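Local coordinates for peptide ABC transporter, peptide-binding protein (Thermus thermophilus, PDB 2D5W) that binds oligopeptides, probably to deliver them to an ABC transporter for uptake into the cell, at residues Q4-V9 and K242-V247. Numbering follows the deposited sequence.
Sequences QDNSLV and KYVQKV
The carbonyl O of N6 accepts a nearly straight hydrogen bond from the backbone N of Q245, 2.9 Å long with 174° at the hydrogen. The CA of V244 also comes within 3.6 Å of N6 O, as a CA-H...O contact. N6 is the first residue past a short, weakly bonded helical turn, and its positive phi (59°) turns the chain away from it. Its CG is anti to the backbone N (chi1 -156°), which carries the amide across to the backbone of Y243 and V244 in 242-247. There ND2 is 3.0 Å from Y243 O, and OD1 accepts from a water at 2.7 Å that also donates to K242 O. The amide of Q245 lies obliquely to that of N6. The bent Q245 chain folds back, and NE2 donates to Y243 O from above the carbonyl plane. Without the amide, as with an alanine here, the water would probably lose the OD1 that receives its hydrogen bond, and a gap would open over Y243 O. Further along, L8 N donates to K246 O at 2.9 Å. L8 CB meets V244 CG1, while L8 CD2 approaches V247 CG2 more loosely. S7 OG donates to D5 OD2. The pairing of L8 with V247 joins strands 7-12 and 246-251, parallel neighbours inside a five-stranded mixed sheet. Strand 223-228 flanks 246-251, and W584 of strand 583-584 packs on N6 and V244.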
ATOM      1  N   GLN A   4      15.325 -15.475  25.319  1.00 30.63           N
ATOM      2  CA  GLN A   4      15.302 -15.290  26.764  1.00 30.68           C
ATOM      3  C   GLN A   4      13.876 -15.162  27.288  1.00 28.83           C
ATOM      4  O   GLN A   4      13.409 -16.005  28.056  1.00 28.84           O
ATOM      5  CB  GLN A   4      16.098 -14.037  27.141  1.00 32.91           C
ATOM      6  CG  GLN A   4      16.172 -13.767  28.636  1.00 36.20           C
ATOM      7  CD  GLN A   4      16.981 -14.810  29.379  1.00 37.93           C
ATOM      8  OE1 GLN A   4      16.675 -16.001  29.333  1.00 39.32           O
ATOM      9  NE2 GLN A   4      18.023 -14.365  30.073  1.00 39.04           N
ATOM     10  N   ASP A   5      13.189 -14.104  26.871  1.00 27.21           N
ATOM     11  CA  ASP A   5      11.817 -13.868  27.303  1.00 24.38           C
ATOM     12  C   ASP A   5      10.812 -14.304  26.241  1.00 21.19           C
ATOM     13  O   ASP A   5       9.609 -14.090  26.387  1.00 20.36           O
ATOM     14  CB  ASP A   5      11.613 -12.388  27.638  1.00 27.32           C
ATOM     15  CG  ASP A   5      11.895 -11.478  26.460  1.00 28.69           C
ATOM     16  OD1 ASP A   5      11.758 -10.247  26.615  1.00 31.62           O
ATOM     17  OD2 ASP A   5      12.255 -11.992  25.381  1.00 30.88           O
ATOM     18  N   ASN A   6      11.319 -14.913  25.174  1.00 17.92           N
ATOM     19  CA  ASN A   6      10.481 -15.404  24.086  1.00 15.03           C
ATOM     20  C   ASN A   6       9.659 -14.288  23.444  1.00 13.54           C
ATOM     21  O   ASN A   6       8.429 -14.366  23.362  1.00 12.91           O
ATOM     22  CB  ASN A   6       9.557 -16.506  24.608  1.00 15.07           C
ATOM     23  CG  ASN A   6       9.091 -17.435  23.517  1.00 13.78           C
ATOM     24  OD1 ASN A   6       9.490 -17.294  22.362  1.00 13.58           O
ATOM     25  ND2 ASN A   6       8.249 -18.398  23.871  1.00 13.69           N
ATOM     26  N   SER A   7      10.351 -13.251  22.983  1.00 13.38           N
ATOM     27  CA  SER A   7       9.699 -12.112  22.351  1.00 12.39           C
ATOM     28  C   SER A   7      10.328 -11.778  21.003  1.00 12.07           C
ATOM     29  O   SER A   7      11.386 -12.302  20.646  1.00 11.66           O
ATOM     30  CB  SER A   7       9.779 -10.887  23.261  1.00 15.47           C
ATOM     31  OG  SER A   7      11.128 -10.509  23.482  1.00 19.20           O
ATOM     32  N   LEU A   8       9.663 -10.892  20.270  1.00 11.90           N
ATOM     33  CA  LEU A   8      10.110 -10.458  18.951  1.00 12.19           C
ATOM     34  C   LEU A   8      10.004  -8.941  18.812  1.00 11.21           C
ATOM     35  O   LEU A   8       8.901  -8.388  18.829  1.00 13.79           O
ATOM     36  CB  LEU A   8       9.253 -11.124  17.873  1.00 12.78           C
ATOM     37  CG  LEU A   8       9.420 -10.639  16.430  1.00 12.69           C
ATOM     38  CD1 LEU A   8      10.840 -10.890  15.955  1.00 15.18           C
ATOM     39  CD2 LEU A   8       8.423 -11.353  15.536  1.00 14.19           C
ATOM     40  N   VAL A   9      11.145  -8.271  18.685  1.00  9.52           N
ATOM     41  CA  VAL A   9      11.168  -6.821  18.526  1.00  9.54           C
ATOM     42  C   VAL A   9      11.446  -6.511  17.059  1.00  8.68           C
ATOM     43  O   VAL A   9      12.473  -6.918  16.507  1.00  9.28           O
ATOM     44  CB  VAL A   9      12.261  -6.173  19.408  1.00  9.94           C
ATOM     45  CG1 VAL A   9      12.329  -4.673  19.148  1.00 12.11           C
ATOM     46  CG2 VAL A   9      11.967  -6.441  20.878  1.00 12.59           C
ATOM     47  N   LYS A 242       6.245 -22.763  22.073  1.00 12.91           N
ATOM     48  CA  LYS A 242       7.612 -22.743  21.558  1.00 12.50           C
ATOM     49  C   LYS A 242       7.878 -21.550  20.648  1.00 11.77           C
ATOM     50  O   LYS A 242       8.997 -21.365  20.173  1.00 12.35           O
ATOM     51  CB  LYS A 242       7.897 -24.033  20.785  1.00 12.81           C
ATOM     52  CG  LYS A 242       7.895 -25.289  21.642  1.00 15.34           C
ATOM     53  CD  LYS A 242       8.150 -26.529  20.802  1.00 18.20           C
ATOM     54  CE  LYS A 242       8.336 -27.761  21.677  1.00 22.55           C
ATOM     55  NZ  LYS A 242       7.150 -28.020  22.535  1.00 24.27           N
ATOM     56  N   TYR A 243       6.853 -20.738  20.422  1.00 10.70           N
ATOM     57  CA  TYR A 243       6.963 -19.584  19.540  1.00 10.35           C
ATOM     58  C   TYR A 243       6.826 -18.280  20.322  1.00 10.28           C
ATOM     59  O   TYR A 243       6.462 -18.299  21.497  1.00 11.19           O
ATOM     60  CB  TYR A 243       5.921 -19.737  18.433  1.00 10.08           C
ATOM     61  CG  TYR A 243       6.183 -20.985  17.607  1.00  9.94           C
ATOM     62  CD1 TYR A 243       6.865 -20.913  16.393  1.00 10.73           C
ATOM     63  CD2 TYR A 243       5.810 -22.249  18.075  1.00 10.78           C
ATOM     64  CE1 TYR A 243       7.175 -22.063  15.667  1.00 11.14           C
ATOM     65  CE2 TYR A 243       6.118 -23.406  17.355  1.00 11.96           C
ATOM     66  CZ  TYR A 243       6.800 -23.303  16.153  1.00 11.41           C
ATOM     67  OH  TYR A 243       7.123 -24.438  15.439  1.00 11.77           O
ATOM     68  N   VAL A 244       7.108 -17.141  19.693  1.00  9.36           N
ATOM     69  CA  VAL A 244       7.065 -15.888  20.443  1.00  9.57           C
ATOM     70  C   VAL A 244       5.716 -15.552  21.067  1.00  9.13           C
ATOM     71  O   VAL A 244       4.654 -15.754  20.470  1.00  9.91           O
ATOM     72  CB  VAL A 244       7.589 -14.690  19.604  1.00 10.35           C
ATOM     73  CG1 VAL A 244       9.027 -14.958  19.176  1.00 12.29           C
ATOM     74  CG2 VAL A 244       6.703 -14.441  18.402  1.00 11.06           C
ATOM     75  N   GLN A 245       5.778 -15.032  22.288  1.00  9.57           N
ATOM     76  CA  GLN A 245       4.587 -14.693  23.056  1.00  9.95           C
ATOM     77  C   GLN A 245       4.293 -13.203  23.093  1.00 10.27           C
ATOM     78  O   GLN A 245       3.210 -12.788  23.510  1.00 10.22           O
ATOM     79  CB  GLN A 245       4.732 -15.224  24.485  1.00 11.94           C
ATOM     80  CG  GLN A 245       4.911 -16.737  24.569  1.00 13.15           C
ATOM     81  CD  GLN A 245       3.754 -17.499  23.950  1.00 13.83           C
ATOM     82  OE1 GLN A 245       2.594 -17.287  24.307  1.00 15.91           O
ATOM     83  NE2 GLN A 245       4.064 -18.391  23.018  1.00 14.55           N
ATOM     84  N   LYS A 246       5.267 -12.409  22.669  1.00 10.63           N
ATOM     85  CA  LYS A 246       5.128 -10.962  22.634  1.00 11.32           C
ATOM     86  C   LYS A 246       5.819 -10.446  21.385  1.00 10.73           C
ATOM     87  O   LYS A 246       6.889 -10.934  21.017  1.00 10.86           O
ATOM     88  CB  LYS A 246       5.784 -10.322  23.861  1.00 14.57           C
ATOM     89  CG  LYS A 246       5.075 -10.588  25.176  1.00 19.84           C
ATOM     90  CD  LYS A 246       5.721  -9.798  26.306  1.00 23.38           C
ATOM     91  CE  LYS A 246       4.994 -10.011  27.624  1.00 25.00           C
ATOM     92  NZ  LYS A 246       5.626  -9.239  28.731  1.00 27.42           N
ATOM     93  N   VAL A 247       5.192  -9.474  20.731  1.00  9.92           N
ATOM     94  CA  VAL A 247       5.748  -8.847  19.536  1.00  9.45           C
ATOM     95  C   VAL A 247       5.662  -7.349  19.761  1.00  9.29           C
ATOM     96  O   VAL A 247       4.592  -6.820  20.078  1.00 10.45           O
ATOM     97  CB  VAL A 247       4.948  -9.189  18.260  1.00 10.31           C
ATOM     98  CG1 VAL A 247       5.538  -8.444  17.064  1.00 10.27           C
ATOM     99  CG2 VAL A 247       4.963 -10.690  18.013  1.00 11.58           C
TER
HETATM  100  O   HOH W   1      10.104 -18.835  20.214  1.00 10.65           O